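Local coordinates for hypothetic aldehyde deformylating oxygenase (Sulfolobus tokodaii, PDB 5V4T), which binds iron in a ferritin-like helical bundle and probably acts as an oxidoreductase, with aldehyde-deformylating oxygenase activity, at residues A[1-9]-A[65-73]; A[78-86]-A[172-180]. One frame throughout, in Å; residues are numbered along the deposited sequence.

In the fold
The two contacts come one after the other along the chain: interaction 1 joins the N-terminal residues 1-9 to the end of helix 49-67 and the turn after it, and interaction 2 then pairs the start of helix 80-93 with the end of helix 159-179. Their centres lie 25 Å apart, and although the nearest atoms are about 6 Å from each other they do not touch. Helix 10-23, which follows residues 1-9, also meets Pro79 and Ile176 of interaction 2 through Tyr18 and His22. Interaction 1 thus lies at one end of the helical bundle, away from the iron, whereas interaction 2 packs helices closer to the bundle's centre and its metal site.

Interaction 1 of 2, residues A[1-9]-A[65-73]; sequences MDKNWFSTP and NEYFKEDPL
The carboxylate oxygen OD2 of Asp2 accepts the phenol proton of Tyr67, OH to OD2 2.6 Å, on its anti side and 23° out of the carboxylate plane. Phe134 N shares this oxygen and Lys133 N binds OD1, so the carboxylate also holds the start of helix 132-155. A weak bond from Asp2 N to Tyr67 OH, 3.3 Å, completes the grip on the phenol. Over one face of the Tyr67 ring lies Met1 CA, 3.9 Å from the centroid in a CH-pi contact. Bent at its end beside Glu70, Met1 brings CE to 3.2 Å from the carbonyl O of Tyr67, which is buried without a hydrogen-bond partner. Trp5, CG opposite its own backbone N (chi1 172°), donates from indole NE1 to OD2 of Asp71 at 2.8 Å, almost in the ring plane and along the anti lone pair; Lys17 forms a salt bridge with OD1. The edge of Phe68 points at the six-membered ring of Trp5 in an offset edge-to-face pair, CE1 to CH2 3.7 Å, planes at 76°. This aromatic cluster lies toward one end of the ferritin-like bundle, where the N-terminal segment packs on the type I turn from Phe68 to Asp71.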
# COMPACT_ATOMS: atom_id res chain seq x y z
N MET A 1 8.60 11.53 -15.98
CA MET A 1 8.91 12.19 -14.67
C MET A 1 8.67 13.67 -14.83
O MET A 1 8.78 14.19 -15.94
CB MET A 1 10.33 11.90 -14.21
CG MET A 1 10.74 12.63 -12.94
SD MET A 1 12.55 12.53 -12.82
CE MET A 1 12.72 10.92 -12.11
N ASP A 2 8.25 14.37 -13.77
CA ASP A 2 7.86 15.71 -14.00
C ASP A 2 9.13 16.52 -14.23
O ASP A 2 10.11 16.35 -13.52
CB ASP A 2 7.08 16.28 -12.83
CG ASP A 2 5.65 15.69 -12.77
OD1 ASP A 2 4.88 16.03 -13.69
OD2 ASP A 2 5.35 14.87 -11.84
N LYS A 3 9.00 17.48 -15.12
CA LYS A 3 10.20 18.30 -15.44
C LYS A 3 10.69 19.16 -14.27
O LYS A 3 11.88 19.52 -14.24
CB LYS A 3 9.95 19.17 -16.69
CG LYS A 3 8.68 20.03 -16.64
CD LYS A 3 8.08 20.19 -18.04
CE LYS A 3 6.56 20.37 -18.04
NZ LYS A 3 6.16 21.56 -17.26
N ASN A 4 9.80 19.50 -13.31
CA ASN A 4 10.21 20.18 -12.10
C ASN A 4 10.59 19.31 -10.91
O ASN A 4 10.70 19.83 -9.83
CB ASN A 4 9.18 21.22 -11.67
CG ASN A 4 7.79 20.62 -11.46
OD1 ASN A 4 7.43 19.60 -12.08
ND2 ASN A 4 7.02 21.24 -10.59
N TRP A 5 10.81 18.04 -11.11
CA TRP A 5 11.21 17.18 -10.05
C TRP A 5 12.50 17.67 -9.34
O TRP A 5 12.52 17.84 -8.12
CB TRP A 5 11.40 15.78 -10.58
CG TRP A 5 12.00 14.79 -9.58
CD1 TRP A 5 13.29 14.34 -9.53
CD2 TRP A 5 11.34 14.18 -8.44
NE1 TRP A 5 13.46 13.43 -8.50
CE2 TRP A 5 12.28 13.36 -7.78
CE3 TRP A 5 10.02 14.24 -7.94
CZ2 TRP A 5 11.95 12.59 -6.69
CZ3 TRP A 5 9.73 13.51 -6.84
CH2 TRP A 5 10.67 12.69 -6.20
N PHE A 6 13.56 17.95 -10.12
CA PHE A 6 14.81 18.27 -9.48
C PHE A 6 14.85 19.65 -8.88
O PHE A 6 15.70 19.92 -8.01
CB PHE A 6 16.03 17.98 -10.41
CG PHE A 6 16.35 16.54 -10.51
CD1 PHE A 6 16.75 15.86 -9.38
CD2 PHE A 6 16.17 15.85 -11.65
CE1 PHE A 6 17.01 14.51 -9.46
CE2 PHE A 6 16.41 14.50 -11.73
CZ PHE A 6 16.85 13.84 -10.63
N SER A 7 13.91 20.52 -9.24
CA SER A 7 13.80 21.77 -8.54
C SER A 7 12.98 21.68 -7.26
O SER A 7 12.89 22.62 -6.50
CB SER A 7 13.28 22.83 -9.50
OG SER A 7 12.09 22.48 -10.07
N THR A 8 12.39 20.53 -6.99
CA THR A 8 11.82 20.26 -5.68
C THR A 8 12.93 20.11 -4.61
O THR A 8 13.96 19.48 -4.88
CB THR A 8 10.93 19.00 -5.82
OG1 THR A 8 10.03 19.20 -6.93
CG2 THR A 8 10.16 18.66 -4.53
N PRO A 9 12.69 20.60 -3.39
CA PRO A 9 13.69 20.42 -2.34
C PRO A 9 14.07 18.98 -2.08
O PRO A 9 13.26 18.07 -2.17
CB PRO A 9 13.06 21.10 -1.12
CG PRO A 9 12.18 22.15 -1.73
CD PRO A 9 11.57 21.43 -2.89
N ASN A 65 7.80 2.59 -11.65
CA ASN A 65 9.08 2.25 -12.31
C ASN A 65 9.37 3.24 -13.40
O ASN A 65 10.48 3.70 -13.52
CB ASN A 65 8.97 0.82 -12.81
CG ASN A 65 10.19 0.35 -13.55
OD1 ASN A 65 11.28 0.32 -13.02
ND2 ASN A 65 10.02 0.02 -14.79
N GLU A 66 8.37 3.63 -14.17
CA GLU A 66 8.56 4.61 -15.22
C GLU A 66 8.84 6.00 -14.68
O GLU A 66 9.70 6.71 -15.18
CB GLU A 66 7.33 4.69 -16.12
CG GLU A 66 7.14 3.43 -16.97
CD GLU A 66 8.36 3.09 -17.85
OE1 GLU A 66 9.07 4.04 -18.33
OE2 GLU A 66 8.61 1.87 -18.06
N TYR A 67 8.11 6.41 -13.64
CA TYR A 67 8.30 7.72 -13.12
C TYR A 67 9.74 7.92 -12.59
O TYR A 67 10.29 9.01 -12.77
CB TYR A 67 7.31 8.03 -11.98
CG TYR A 67 7.28 9.49 -11.62
CD1 TYR A 67 6.47 10.38 -12.30
CD2 TYR A 67 8.15 10.01 -10.64
CE1 TYR A 67 6.47 11.75 -11.99
CE2 TYR A 67 8.17 11.39 -10.34
CZ TYR A 67 7.32 12.25 -11.03
OH TYR A 67 7.38 13.59 -10.73
N PHE A 68 10.25 6.91 -11.91
CA PHE A 68 11.54 7.02 -11.22
C PHE A 68 12.72 6.43 -12.03
O PHE A 68 13.80 6.24 -11.46
CB PHE A 68 11.47 6.43 -9.84
CG PHE A 68 10.62 7.26 -8.91
CD1 PHE A 68 11.03 8.51 -8.49
CD2 PHE A 68 9.37 6.81 -8.50
CE1 PHE A 68 10.25 9.28 -7.63
CE2 PHE A 68 8.59 7.58 -7.61
CZ PHE A 68 9.03 8.78 -7.16
N LYS A 69 12.50 6.20 -13.31
CA LYS A 69 13.64 5.84 -14.23
C LYS A 69 14.89 6.67 -13.92
O LYS A 69 16.00 6.15 -13.85
CB LYS A 69 13.26 6.13 -15.70
CG LYS A 69 12.35 5.12 -16.38
CD LYS A 69 12.82 3.71 -16.09
CE LYS A 69 12.16 2.68 -16.98
NZ LYS A 69 12.46 1.37 -16.38
N GLU A 70 14.69 7.98 -13.77
CA GLU A 70 15.76 8.99 -13.60
C GLU A 70 16.08 9.40 -12.17
O GLU A 70 16.84 10.37 -11.89
CB GLU A 70 15.44 10.18 -14.50
CG GLU A 70 15.37 9.71 -15.96
CD GLU A 70 15.14 10.81 -16.97
OE1 GLU A 70 14.76 11.93 -16.58
OE2 GLU A 70 15.35 10.56 -18.19
N ASP A 71 15.52 8.66 -11.23
CA ASP A 71 15.84 8.85 -9.83
C ASP A 71 15.39 7.57 -9.15
O ASP A 71 14.44 7.54 -8.39
CB ASP A 71 15.21 10.10 -9.28
CG ASP A 71 15.79 10.56 -7.95
OD1 ASP A 71 16.65 9.85 -7.36
OD2 ASP A 71 15.40 11.65 -7.49
N PRO A 72 16.12 6.47 -9.39
CA PRO A 72 15.54 5.18 -9.03
C PRO A 72 15.37 4.89 -7.55
O PRO A 72 16.04 5.44 -6.69
CB PRO A 72 16.48 4.15 -9.71
CG PRO A 72 17.27 4.93 -10.72
CD PRO A 72 17.34 6.34 -10.23
N LEU A 73 14.39 4.02 -7.27
CA LEU A 73 14.00 3.68 -5.94
C LEU A 73 14.83 2.57 -5.32
O LEU A 73 14.60 2.14 -4.20
CB LEU A 73 12.51 3.28 -5.92
CG LEU A 73 11.49 4.35 -6.38
CD1 LEU A 73 10.06 3.84 -6.22
CD2 LEU A 73 11.65 5.64 -5.62

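Interaction 2 of 2, residues A[78-86]-A[172-180]; sequences LPPSYIKLF and LAVQIVKEG
Two neighbouring helices of the ferritin-like bundle, 80-93 and 159-179, run roughly antiparallel here, the axes of segments 80-86 and 172-179 approaching to 8.4 Å with 146° between their directions. Ser81, in the first turn of helix 80-93, enters as a knob among Leu172, Gln175, Ile176 and Glu179. The carboxylate of Glu179 grips this serine twice: OE1 accepts Ser81 N at 3.1 Å through its syn lone pair, and OE2 is bonded to Ser81 OG at 2.7 Å, again on the syn side but 29° out of plane. Because OG lies beside its own backbone N (chi1 -73°), hydroxyl and amide can face the two oxygens together. The acidic group thus sits at the N-terminal end of the helix, where the helix dipole would probably favour its negative charge. With an alanine in place of Glu179, the Ser81 amide and hydroxyl are likely to lose both acceptors, and a gap to open beside Pro79, whose CB lies 3.1 Å from OE1. Deeper in the interface, Ile176 CG1 lies 3.5 Å from Tyr82 N, while its CD1 meets CD2 of Leu85 at 3.8 Å, the side chains crossing at about a right angle. Beyond Leu85, whose side chain is about 9 Å from that of the iron ligand Glu111, Thr110 and Leu114 of helix 98-128 continue the apolar core of a ferritin-like iron-binding bundle.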
# COMPACT_ATOMS: atom_id res chain seq x y z
N LEU A 78 13.63 -0.37 2.73
CA LEU A 78 12.32 -0.56 3.39
C LEU A 78 12.49 -0.92 4.84
O LEU A 78 13.41 -1.68 5.19
CB LEU A 78 11.50 -1.62 2.68
CG LEU A 78 10.81 -1.28 1.34
CD1 LEU A 78 9.85 -0.09 1.51
CD2 LEU A 78 11.78 -1.01 0.20
N PRO A 79 11.58 -0.45 5.70
CA PRO A 79 11.72 -0.79 7.10
C PRO A 79 11.43 -2.27 7.46
O PRO A 79 10.72 -3.00 6.73
CB PRO A 79 10.78 0.17 7.77
CG PRO A 79 9.69 0.38 6.78
CD PRO A 79 10.41 0.42 5.48
N PRO A 80 11.94 -2.74 8.61
CA PRO A 80 11.82 -4.14 8.94
C PRO A 80 10.37 -4.64 9.04
O PRO A 80 10.07 -5.77 8.66
CB PRO A 80 12.47 -4.22 10.32
CG PRO A 80 13.33 -3.04 10.41
CD PRO A 80 12.66 -1.97 9.65
N SER A 81 9.49 -3.81 9.57
CA SER A 81 8.08 -4.18 9.71
C SER A 81 7.39 -4.31 8.35
O SER A 81 6.42 -5.09 8.20
CB SER A 81 7.33 -3.18 10.61
OG SER A 81 7.70 -3.34 12.01
N TYR A 82 7.86 -3.56 7.36
CA TYR A 82 7.31 -3.71 5.99
C TYR A 82 7.73 -5.05 5.41
O TYR A 82 6.96 -5.77 4.76
CB TYR A 82 7.85 -2.56 5.12
CG TYR A 82 7.47 -2.63 3.68
CD1 TYR A 82 8.15 -3.43 2.78
CD2 TYR A 82 6.38 -1.88 3.21
CE1 TYR A 82 7.78 -3.45 1.46
CE2 TYR A 82 6.02 -1.92 1.88
CZ TYR A 82 6.69 -2.69 1.03
OH TYR A 82 6.31 -2.69 -0.29
N ILE A 83 8.99 -5.40 5.64
CA ILE A 83 9.46 -6.70 5.19
C ILE A 83 8.66 -7.87 5.82
O ILE A 83 8.26 -8.81 5.12
CB ILE A 83 11.01 -6.81 5.42
CG1 ILE A 83 11.73 -5.80 4.55
CG2 ILE A 83 11.47 -8.21 5.14
CD1 ILE A 83 13.16 -5.49 4.95
N LYS A 84 8.36 -7.76 7.11
CA LYS A 84 7.51 -8.72 7.81
C LYS A 84 6.10 -8.79 7.22
O LYS A 84 5.51 -9.85 7.08
CB LYS A 84 7.45 -8.35 9.27
CG LYS A 84 6.79 -9.41 10.11
CD LYS A 84 7.10 -9.20 11.58
CE LYS A 84 6.72 -10.47 12.31
NZ LYS A 84 6.55 -10.21 13.75
N LEU A 85 5.54 -7.64 6.87
CA LEU A 85 4.20 -7.64 6.34
C LEU A 85 4.12 -8.47 5.10
O LEU A 85 3.24 -9.29 4.96
CB LEU A 85 3.74 -6.17 6.08
CG LEU A 85 2.36 -6.01 5.42
CD1 LEU A 85 1.28 -6.38 6.36
CD2 LEU A 85 2.19 -4.55 5.01
N PHE A 86 5.04 -8.27 4.18
CA PHE A 86 5.00 -8.96 2.93
C PHE A 86 5.47 -10.40 3.03
O PHE A 86 4.94 -11.22 2.31
CB PHE A 86 5.62 -8.14 1.81
CG PHE A 86 4.69 -7.05 1.32
CD1 PHE A 86 3.67 -7.36 0.48
CD2 PHE A 86 4.80 -5.77 1.78
CE1 PHE A 86 2.78 -6.40 0.03
CE2 PHE A 86 3.90 -4.79 1.36
CZ PHE A 86 2.87 -5.13 0.51
N LEU A 172 1.34 -4.01 13.35
CA LEU A 172 2.44 -4.07 12.40
C LEU A 172 2.36 -2.89 11.44
O LEU A 172 3.37 -2.24 11.12
CB LEU A 172 2.41 -5.42 11.67
CG LEU A 172 3.57 -5.71 10.75
CD1 LEU A 172 4.86 -5.79 11.54
CD2 LEU A 172 3.33 -6.98 10.00
N ALA A 173 1.16 -2.58 10.99
CA ALA A 173 0.95 -1.40 10.17
C ALA A 173 1.42 -0.13 10.84
O ALA A 173 2.10 0.70 10.21
CB ALA A 173 -0.52 -1.27 9.76
N VAL A 174 1.07 0.03 12.11
CA VAL A 174 1.46 1.21 12.83
C VAL A 174 3.00 1.29 12.88
O VAL A 174 3.55 2.36 12.73
CB VAL A 174 0.81 1.28 14.23
CG1 VAL A 174 1.51 2.32 15.09
CG2 VAL A 174 -0.66 1.56 14.11
N GLN A 175 3.66 0.18 13.12
CA GLN A 175 5.15 0.16 13.21
C GLN A 175 5.78 0.56 11.92
O GLN A 175 6.79 1.25 11.91
CB GLN A 175 5.68 -1.19 13.71
CG GLN A 175 5.44 -1.37 15.22
CD GLN A 175 5.82 -0.12 16.09
OE1 GLN A 175 6.95 0.41 16.06
NE2 GLN A 175 4.84 0.37 16.87
N ILE A 176 5.18 0.16 10.78
CA ILE A 176 5.72 0.62 9.50
C ILE A 176 5.76 2.13 9.38
O ILE A 176 6.74 2.67 8.90
CB ILE A 176 4.92 -0.01 8.34
CG1 ILE A 176 5.16 -1.49 8.26
CG2 ILE A 176 5.27 0.62 7.01
CD1 ILE A 176 4.19 -2.27 7.38
N VAL A 177 4.68 2.81 9.76
CA VAL A 177 4.62 4.27 9.65
C VAL A 177 5.60 4.88 10.67
O VAL A 177 6.35 5.79 10.32
CB VAL A 177 3.22 4.77 9.84
CG1 VAL A 177 3.17 6.29 9.93
CG2 VAL A 177 2.35 4.24 8.69
N LYS A 178 5.63 4.35 11.89
CA LYS A 178 6.57 4.93 12.89
C LYS A 178 8.03 4.77 12.51
O LYS A 178 8.85 5.69 12.77
CB LYS A 178 6.30 4.32 14.27
CG LYS A 178 5.01 4.76 14.86
CD LYS A 178 4.77 4.24 16.28
CE LYS A 178 3.97 5.28 17.04
NZ LYS A 178 3.42 4.76 18.33
N GLU A 179 8.36 3.66 11.85
CA GLU A 179 9.68 3.40 11.33
C GLU A 179 10.11 4.38 10.24
O GLU A 179 11.33 4.54 9.98
CB GLU A 179 9.82 1.91 10.91
CG GLU A 179 9.83 0.94 12.11
CD GLU A 179 9.62 -0.52 11.73
OE1 GLU A 179 9.63 -0.83 10.52
OE2 GLU A 179 9.39 -1.38 12.66
N GLY A 180 9.14 5.04 9.60
CA GLY A 180 9.41 6.03 8.56
C GLY A 180 9.49 7.46 9.08
O GLY A 180 9.58 8.41 8.31